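Local coordinates for protein alpha-fucosidase GH29 (Fusarium graminearum, PDB 4PSR) that hydrolyses alpha-L-fucosidic bonds as a family 29 glycoside hydrolase, probably releasing alpha-1,6-linked fucose from the core N-acetylglucosamine of glycoproteins, at residues A173-G178 / D201-L206; D226-L229 / E234-S237; I473-Q478 / Y485-T490. One frame throughout, in Å; residues are numbered along the deposited sequence. Where two conformers were deposited one is given.

How the contacts relate
Followed from the N terminus, the three contacts come in series; none encloses or crosses another. Contact 1 opens after barrel strand 165-170 and closes a loop of 22 residues by docking helix 175-179 on helix 200-218. Strand 222-225 follows, and contact 2 closes a short loop at its end, with four residues between its segments. The two are neighbours, their centres 12 Å apart: Asn177 CB lies 3.2 Å from Ser228 OG, and the rings of Tyr174 and Phe227 meet. Contact 3 lies far along the chain in the C-terminal domain, about 47 Å from contact 2 between centres, and joins two beta sheets across six intervening residues.

Contact 1: A173-G178 / D201-L206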
loop_
_atom_site.group_PDB
_atom_site.type_symbol
_atom_site.label_atom_id
_atom_site.label_comp_id
_atom_site.label_asym_id
_atom_site.label_seq_id
_atom_site.Cartn_x
_atom_site.Cartn_y
_atom_site.Cartn_z
ATOM N N ALA A 173 -3.837 -5.645 -17.539
ATOM C CA ALA A 173 -2.680 -5.876 -18.424
ATOM C C ALA A 173 -2.305 -7.335 -18.533
ATOM O O ALA A 173 -2.005 -7.822 -19.648
ATOM C CB ALA A 173 -1.494 -5.082 -17.962
ATOM N N TYR A 174 -2.272 -8.080 -17.430
ATOM C CA TYR A 174 -1.782 -9.459 -17.513
ATOM C C TYR A 174 -2.774 -10.362 -18.245
ATOM O O TYR A 174 -2.418 -11.425 -18.781
ATOM C CB TYR A 174 -1.426 -9.993 -16.121
ATOM C CG TYR A 174 -0.816 -11.365 -16.073
ATOM C CD1 TYR A 174 0.163 -11.762 -16.986
ATOM C CD2 TYR A 174 -1.150 -12.245 -15.061
ATOM C CE1 TYR A 174 0.721 -13.010 -16.914
ATOM C CE2 TYR A 174 -0.588 -13.511 -14.983
ATOM C CZ TYR A 174 0.366 -13.882 -15.901
ATOM O OH TYR A 174 0.896 -15.158 -15.783
ATOM N N ASN A 175 -4.023 -9.902 -18.346
ATOM C CA ASN A 175 -5.045 -10.616 -19.100
ATOM C C ASN A 175 -4.591 -11.097 -20.487
ATOM O O ASN A 175 -4.923 -12.227 -20.869
ATOM C CB ASN A 175 -6.295 -9.718 -19.229
ATOM C CG ASN A 175 -7.331 -10.291 -20.153
ATOM O OD1 ASN A 175 -7.424 -9.873 -21.314
ATOM N ND2 ASN A 175 -8.094 -11.270 -19.679
ATOM N N TYR A 176 -3.868 -10.251 -21.204
ATOM C CA TYR A 176 -3.412 -10.580 -22.551
ATOM C C TYR A 176 -1.916 -10.755 -22.625
ATOM O O TYR A 176 -1.363 -10.818 -23.742
ATOM C CB TYR A 176 -3.885 -9.537 -23.565
ATOM C CG TYR A 176 -3.386 -8.110 -23.410
ATOM C CD1 TYR A 176 -4.053 -7.195 -22.575
ATOM C CD2 TYR A 176 -2.303 -7.630 -24.173
ATOM C CE1 TYR A 176 -3.640 -5.899 -22.485
ATOM C CE2 TYR A 176 -1.870 -6.312 -24.058
ATOM C CZ TYR A 176 -2.563 -5.447 -23.237
ATOM O OH TYR A 176 -2.177 -4.128 -23.136
ATOM N N ASN A 177 -1.254 -10.814 -21.466
ATOM C CA ASN A 177 0.201 -11.006 -21.380
ATOM C C ASN A 177 0.555 -12.321 -20.712
ATOM O O ASN A 177 1.668 -12.483 -20.241
ATOM C CB ASN A 177 0.893 -9.816 -20.685
ATOM C CG ASN A 177 1.122 -8.663 -21.613
ATOM O OD1 ASN A 177 2.017 -8.727 -22.476
ATOM N ND2 ASN A 177 0.367 -7.599 -21.462
ATOM N N GLY A 178 -0.376 -13.268 -20.677
ATOM C CA GLY A 178 -0.088 -14.619 -20.254
ATOM C C GLY A 178 -1.063 -15.246 -19.284
ATOM O O GLY A 178 -1.086 -16.458 -19.160
ATOM N N ASP A 201 -2.558 -5.038 -30.913
ATOM C CA ASP A 201 -2.875 -3.619 -31.032
ATOM C C ASP A 201 -4.271 -3.348 -30.473
ATOM O O ASP A 201 -4.518 -2.293 -29.851
ATOM C CB ASP A 201 -2.686 -3.081 -32.469
ATOM C CG ASP A 201 -3.791 -3.504 -33.427
ATOM O OD1 ASP A 201 -4.172 -4.689 -33.452
ATOM O OD2 ASP A 201 -4.272 -2.631 -34.183
ATOM N N GLU A 202 -5.169 -4.312 -30.657
ATOM C CA GLU A 202 -6.524 -4.181 -30.152
ATOM C C GLU A 202 -6.523 -4.342 -28.641
ATOM O O GLU A 202 -7.277 -3.637 -27.954
ATOM C CB GLU A 202 -7.434 -5.220 -30.787
ATOM C CG GLU A 202 -7.674 -4.944 -32.264
ATOM C CD GLU A 202 -8.552 -5.972 -32.945
ATOM O OE1 GLU A 202 -9.336 -6.659 -32.243
ATOM O OE2 GLU A 202 -8.440 -6.062 -34.196
ATOM N N GLU A 203 -5.695 -5.240 -28.116
ATOM C CA GLU A 203 -5.623 -5.456 -26.658
ATOM C C GLU A 203 -5.045 -4.218 -25.988
ATOM O O GLU A 203 -5.532 -3.817 -24.924
ATOM C CB GLU A 203 -4.767 -6.681 -26.279
ATOM C CG GLU A 203 -5.351 -8.027 -26.707
ATOM C CD GLU A 203 -6.492 -8.540 -25.879
ATOM O OE1 GLU A 203 -6.919 -7.825 -24.930
ATOM O OE2 GLU A 203 -6.984 -9.670 -26.155
ATOM N N ASP A 204 -3.997 -3.624 -26.562
ATOM C CA ASP A 204 -3.404 -2.412 -26.003
ATOM C C ASP A 204 -4.430 -1.274 -25.992
ATOM O O ASP A 204 -4.552 -0.507 -25.036
ATOM C CB ASP A 204 -2.117 -2.014 -26.762
ATOM C CG ASP A 204 -0.918 -2.894 -26.411
ATOM O OD1 ASP A 204 -0.727 -3.204 -25.216
ATOM O OD2 ASP A 204 -0.168 -3.262 -27.358
ATOM N N GLN A 205 -5.187 -1.151 -27.069
ATOM C CA GLN A 205 -6.231 -0.155 -27.126
ATOM C C GLN A 205 -7.313 -0.417 -26.071
ATOM O O GLN A 205 -7.793 0.546 -25.444
ATOM C CB GLN A 205 -6.854 -0.106 -28.544
ATOM C CG GLN A 205 -7.950 0.932 -28.692
ATOM C CD GLN A 205 -7.393 2.350 -28.675
ATOM O OE1 GLN A 205 -6.532 2.690 -29.490
ATOM N NE2 GLN A 205 -7.878 3.188 -27.770
ATOM N N LEU A 206 -7.701 -1.669 -25.900
ATOM C CA LEU A 206 -8.712 -2.065 -24.930
ATOM C C LEU A 206 -8.225 -1.788 -23.512
ATOM O O LEU A 206 -9.041 -1.398 -22.645
ATOM C CB LEU A 206 -9.096 -3.537 -25.133
ATOM C CG LEU A 206 -10.175 -4.085 -24.206
ATOM C CD1 LEU A 206 -11.502 -3.351 -24.416
ATOM C CD2 LEU A 206 -10.376 -5.576 -24.436
HETATM O O HOH W 1 -8.671 -8.777 -23.399
#
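Tyr176 lays its ring against Glu203 and sends its hydroxyl to Asp204, docking the short helix 175-179 on helix 200-218 within the stretch that links strands 165-170 and 222-225 of the (beta/alpha)8 barrel. The nonpolar part is a CH-pi contact: Glu203 CB stands 3.5 Å from the centroid of the Tyr176 ring, only 15° off its normal. The chain of Glu203 bends at its second torsion (chi2 -76°), which turns the carboxylate back over CB of Tyr176 and leaves it almost parallel to the ring. Ala173 O and Asn177 ND2 lie over the opposite face, both offset toward the rim, so the ring is sandwiched. These two atoms are themselves hydrogen-bonded at 3.0 Å, Asn177 ND2 donating to Ala173 O.

Among the polar links, a water lies between the side chains of Asn175 and Glu203, 2.7 Å from Asn175 OD1. The outer ends of both side chains are anchored by backbone: Asn175 ND2 donates to Leu194 O and His127 O, and Glu203 OE2 accepts from Leu198 N. The direct bond across the contact is Tyr176 OH to Asp204 OD1, which lies near the ring plane while its carboxylate stands steeply to that plane. Asp245 N donates to the same oxygen, which is thus gripped twice in a buried place. Tyr176 OH reaches Asp204 OD1 at 2.7 Å on its anti side, 29° out of the carboxylate plane.

Contact 2: D226-L229 / E234-S237; sequences DFSL and ECGS. With FUL (beta-L-fucopyranose), chain M.
Phe227 carries CG between its own backbone N and carbonyl carbon (chi1 80°), which swings the ring toward the carbonyl of Glu234 and the sulfur of Cys235. Cys235 answers with SG anti to its carbonyl carbon. The ring atom that does the touching is CE1: it lies 3.4 Å from Glu234 O and 4.1 Å from Cys235 SG. Both approach obliquely; SG is 5.3 Å from the centroid of the Phe227 ring and 68° off its normal, a sulfur-aromatic contact that is neither a clean face nor a clean edge. Ser228 OG adds packing against the same sulfur at 3.6 Å. Glu234 contributes mainly its carbonyl and CB, its chain bending at the second torsion, with the carboxylate lying farther from the ring than CB. The disulfide to Cys242 tethers the sulfur.

Phe227 CD2, across the ring from CE1, is the ring atom nearest the bound sugar. Asp226, directly after barrel strand 222-225, accepts a hydrogen bond from O1 of beta-L-fucopyranose at Asp226 OD1 (2.7 Å). The same OD1 takes the Phe227 N-H at 2.7 Å, with an angle of 149° at the hydrogen, and forms a salt bridge with Lys272. OD2 is held by His171 ND1.

The disulfide-tethered part of the loop thus packs against Phe227, whose CD2 lies 3.7 Å from fucose O1, while Asp226 meets the anomeric hydroxyl, an arrangement consistent with the fourth-strand aspartate that serves as nucleophile in retaining family 29 fucosidases.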
loop_
_atom_site.group_PDB
_atom_site.type_symbol
_atom_site.label_atom_id
_atom_site.label_comp_id
_atom_site.label_asym_id
_atom_site.label_seq_id
_atom_site.Cartn_x
_atom_site.Cartn_y
_atom_site.Cartn_z
ATOM N N ASP A 226 -2.058 -3.202 -11.499
ATOM C CA ASP A 226 -1.207 -4.361 -11.305
ATOM C C ASP A 226 -0.096 -4.406 -12.368
ATOM O O ASP A 226 -0.022 -3.546 -13.218
ATOM C CB ASP A 226 -2.048 -5.653 -11.319
ATOM C CG ASP A 226 -1.495 -6.733 -10.419
ATOM O OD1 ASP A 226 -0.299 -6.615 -10.012
ATOM O OD2 ASP A 226 -2.215 -7.688 -10.120
ATOM N N PHE A 227 0.731 -5.436 -12.256
ATOM C CA PHE A 227 1.949 -5.609 -13.061
ATOM C C PHE A 227 1.641 -5.893 -14.527
ATOM O O PHE A 227 0.479 -5.980 -14.931
ATOM C CB PHE A 227 2.814 -6.735 -12.472
ATOM C CG PHE A 227 2.370 -8.118 -12.836
ATOM C CD1 PHE A 227 3.063 -8.856 -13.773
ATOM C CD2 PHE A 227 1.257 -8.702 -12.252
ATOM C CE1 PHE A 227 2.658 -10.145 -14.130
ATOM C CE2 PHE A 227 0.856 -9.992 -12.606
ATOM C CZ PHE A 227 1.567 -10.714 -13.552
ATOM N N SER A 228 2.703 -6.065 -15.315
ATOM C CA SER A 228 2.647 -6.269 -16.779
ATOM C C SER A 228 2.353 -4.959 -17.504
ATOM O O SER A 228 1.908 -4.977 -18.662
ATOM C CB SER A 228 1.695 -7.388 -17.194
ATOM O OG SER A 228 1.961 -7.741 -18.557
ATOM N N LEU A 229 2.639 -3.820 -16.871
ATOM C CA LEU A 229 2.661 -2.548 -17.566
ATOM C C LEU A 229 3.958 -2.448 -18.412
ATOM O O LEU A 229 3.911 -2.073 -19.598
ATOM C CB LEU A 229 2.531 -1.355 -16.587
ATOM C CG LEU A 229 1.256 -1.362 -15.709
ATOM C CD1 LEU A 229 1.263 -0.132 -14.861
ATOM C CD2 LEU A 229 -0.014 -1.423 -16.557
ATOM N N GLU A 234 8.318 -11.165 -15.941
ATOM C CA GLU A 234 7.392 -11.398 -14.826
ATOM C C GLU A 234 6.112 -12.146 -15.232
ATOM O O GLU A 234 5.201 -12.314 -14.428
ATOM C CB GLU A 234 7.034 -10.074 -14.166
ATOM C CG GLU A 234 8.230 -9.341 -13.592
ATOM C CD GLU A 234 8.904 -10.127 -12.489
ATOM O OE1 GLU A 234 8.186 -10.686 -11.638
ATOM O OE2 GLU A 234 10.147 -10.198 -12.478
ATOM N N CYS A 235 6.060 -12.597 -16.470
ATOM C CA CYS A 235 4.879 -13.248 -17.038
ATOM C C CYS A 235 5.112 -14.748 -17.311
ATOM O O CYS A 235 4.561 -15.367 -18.245
ATOM C CB CYS A 235 4.424 -12.507 -18.307
ATOM S SG CYS A 235 3.630 -10.926 -18.012
ATOM N N GLY A 236 5.943 -15.347 -16.461
ATOM C CA GLY A 236 6.110 -16.783 -16.475
ATOM C C GLY A 236 6.607 -17.261 -17.815
ATOM O O GLY A 236 7.505 -16.634 -18.408
ATOM N N SER A 237 6.020 -18.335 -18.322
ATOM C CA SER A 237 6.499 -18.973 -19.532
ATOM C C SER A 237 5.883 -18.423 -20.817
ATOM O O SER A 237 6.272 -18.822 -21.907
ATOM C CB SER A 237 6.261 -20.482 -19.465
ATOM O OG SER A 237 4.876 -20.816 -19.532
HETATM C C1 FUL M . -0.894 -9.624 -7.806
HETATM C C2 FUL M . -2.028 -10.353 -8.498
HETATM O O2 FUL M . -1.555 -11.315 -9.454
HETATM C C3 FUL M . -2.812 -11.030 -7.405
HETATM O O3 FUL M . -3.844 -11.794 -7.989
HETATM C C4 FUL M . -3.360 -9.950 -6.507
HETATM O O4 FUL M . -4.278 -9.146 -7.240
HETATM C C5 FUL M . -2.208 -9.111 -5.968
HETATM C C6 FUL M . -2.671 -7.950 -5.115
HETATM O O5 FUL M . -1.391 -8.577 -7.007
HETATM O O1 FUL M . -0.075 -9.042 -8.788
#

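Contact 3: I473-Q478 / Y485-T490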
loop_
_atom_site.group_PDB
_atom_site.type_symbol
_atom_site.label_atom_id
_atom_site.label_comp_id
_atom_site.label_asym_id
_atom_site.label_seq_id
_atom_site.Cartn_x
_atom_site.Cartn_y
_atom_site.Cartn_z
ATOM N N ILE A 473 11.532 5.595 29.872
ATOM C CA ILE A 473 10.252 6.153 30.277
ATOM C C ILE A 473 9.488 5.162 31.164
ATOM O O ILE A 473 9.222 4.030 30.764
ATOM C CB ILE A 473 9.391 6.472 29.037
ATOM C CG1 ILE A 473 10.140 7.440 28.109
ATOM C CG2 ILE A 473 8.044 7.034 29.445
ATOM C CD1 ILE A 473 9.444 7.697 26.737
ATOM N N THR A 474 9.110 5.605 32.360
ATOM C CA THR A 474 8.290 4.798 33.266
ATOM C C THR A 474 6.816 5.070 33.036
ATOM O O THR A 474 6.350 6.200 33.151
ATOM C CB THR A 474 8.639 5.115 34.720
ATOM O OG1 THR A 474 10.002 4.746 34.947
ATOM C CG2 THR A 474 7.748 4.340 35.678
ATOM N N LEU A 475 6.065 4.029 32.704
ATOM C CA LEU A 475 4.673 4.216 32.323
ATOM C C LEU A 475 3.767 4.446 33.530
ATOM O O LEU A 475 4.033 3.911 34.607
ATOM C CB LEU A 475 4.180 2.998 31.541
ATOM C CG LEU A 475 4.869 2.770 30.187
ATOM C CD1 LEU A 475 4.434 1.430 29.622
ATOM C CD2 LEU A 475 4.524 3.892 29.220
ATOM N N PRO A 476 2.680 5.217 33.334
ATOM C CA PRO A 476 1.620 5.317 34.345
ATOM C C PRO A 476 0.780 4.053 34.330
ATOM O O PRO A 476 1.127 3.061 33.663
ATOM C CB PRO A 476 0.808 6.538 33.885
ATOM C CG PRO A 476 0.965 6.535 32.370
ATOM C CD PRO A 476 2.384 6.040 32.145
ATOM N N SER A 477 -0.320 4.078 35.068
ATOM C CA SER A 477 -1.225 2.943 35.132
ATOM C C SER A 477 -1.769 2.595 33.743
ATOM O O SER A 477 -2.176 3.470 32.970
ATOM C CB SER A 477 -2.366 3.241 36.112
ATOM O OG SER A 477 -3.400 2.274 36.018
ATOM N N GLN A 478 -1.769 1.307 33.450
ATOM C CA GLN A 478 -2.185 0.827 32.135
ATOM C C GLN A 478 -3.620 1.283 31.861
ATOM O O GLN A 478 -4.497 1.131 32.725
ATOM C CB GLN A 478 -2.070 -0.704 32.057
ATOM C CG GLN A 478 -2.420 -1.306 30.691
ATOM C CD GLN A 478 -2.254 -2.799 30.627
ATOM O OE1 GLN A 478 -1.884 -3.441 31.610
ATOM N NE2 GLN A 478 -2.536 -3.371 29.469
ATOM N N TYR A 485 0.117 0.683 22.234
ATOM C CA TYR A 485 -0.020 1.809 23.164
ATOM C C TYR A 485 0.817 2.960 22.646
ATOM O O TYR A 485 1.857 2.745 22.044
ATOM C CB TYR A 485 0.401 1.407 24.595
ATOM C CG TYR A 485 -0.470 0.296 25.133
ATOM C CD1 TYR A 485 -0.151 -1.031 24.899
ATOM C CD2 TYR A 485 -1.630 0.560 25.852
ATOM C CE1 TYR A 485 -0.968 -2.057 25.340
ATOM C CE2 TYR A 485 -2.453 -0.481 26.301
ATOM C CZ TYR A 485 -2.100 -1.775 26.068
ATOM O OH TYR A 485 -2.892 -2.813 26.509
ATOM N N VAL A 486 0.351 4.181 22.865
ATOM C CA VAL A 486 0.983 5.345 22.274
ATOM C C VAL A 486 1.447 6.366 23.296
ATOM O O VAL A 486 0.641 6.883 24.085
ATOM C CB VAL A 486 0.031 6.063 21.265
ATOM C CG1 VAL A 486 0.726 7.224 20.579
ATOM C CG2 VAL A 486 -0.525 5.111 20.215
ATOM N N LEU A 487 2.722 6.698 23.231
ATOM C CA LEU A 487 3.296 7.831 23.964
ATOM C C LEU A 487 3.403 9.040 23.042
ATOM O O LEU A 487 3.747 8.920 21.858
ATOM C CB LEU A 487 4.673 7.481 24.508
ATOM C CG LEU A 487 4.709 6.418 25.606
ATOM C CD1 LEU A 487 6.078 5.824 25.758
ATOM C CD2 LEU A 487 4.241 7.012 26.952
ATOM N N LYS A 488 3.139 10.219 23.600
ATOM C CA LYS A 488 3.194 11.478 22.853
ATOM C C LYS A 488 4.226 12.360 23.509
ATOM O O LYS A 488 4.071 12.707 24.699
ATOM C CB LYS A 488 1.823 12.155 22.841
ATOM C CG LYS A 488 1.773 13.523 22.198
ATOM C CD LYS A 488 0.364 14.083 22.244
ATOM C CE LYS A 488 0.260 15.418 21.553
ATOM N NZ LYS A 488 -1.129 15.932 21.598
ATOM N N LEU A 489 5.269 12.714 22.778
ATOM C CA LEU A 489 6.386 13.513 23.300
ATOM C C LEU A 489 6.368 14.865 22.621
ATOM O O LEU A 489 6.502 14.964 21.418
ATOM C CB LEU A 489 7.731 12.825 23.048
ATOM C CG LEU A 489 8.167 11.644 23.933
ATOM C CD1 LEU A 489 7.210 10.489 23.817
ATOM C CD2 LEU A 489 9.539 11.177 23.551
ATOM N N THR A 490 6.170 15.923 23.400
ATOM C CA THR A 490 6.107 17.276 22.860
ATOM C C THR A 490 7.385 18.028 23.173
ATOM O O THR A 490 7.847 18.038 24.324
ATOM C CB THR A 490 4.903 18.029 23.422
ATOM O OG1 THR A 490 3.683 17.326 23.135
ATOM C CG2 THR A 490 4.837 19.441 22.826
#
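Leu487 stands between Ile473 and Leu475 and meets each with a different methyl. Its CD1 faces Ile473 CD1 at 4.0 Å, the two side chains reaching toward each other tip to tip. Its CD2 packs against Leu475 CD2 at 3.9 Å, with that pair of chains passing at a slant. The branch point of Leu487 is what allows this: one leucine touches two residues that are neighbours but one along segment 473-478. The backbones stay well apart, with CA of Leu475 and CA of Leu487 separated by 9.2 Å, a spacing that suits packing of two antiparallel sheets of the C-terminal domain through side chains, far from the fucose site, and excludes strand pairing here.

At the other end the contact turns polar. Gln478 runs fully extended, CG anti to its backbone N (chi1 -177°) and the rest of the chain straight, and this length carries the amide to the hydroxyl of Tyr485. Gln478 NE2 donates to Tyr485 OH at 3.0 Å; the N-H...O angle of 141° marks a bent bond. The hydroxyl oxygen lies close to the amide plane, whereas the amide and the phenol ring are turned 76° against each other. Ser482 N also bonds to Tyr485 OH, so two donors hold the hydroxyl.

A second shell sets these groups in place. Trp423 meets the Tyr485 ring edge to face and also touches Leu475 and Gln478, joining the apolar and polar ends. Leu475 O accepts from Asn427 ND2.

Strand 471-474 is the middle strand of a three-stranded antiparallel sheet, between 428-431 and 464-466. Strand 485-491 belongs to the six-stranded antiparallel sheet, between 415-420 and 445-451, where Leu487 also touches Leu450 and Tyr485 leans on Tyr369 of helix 353-369.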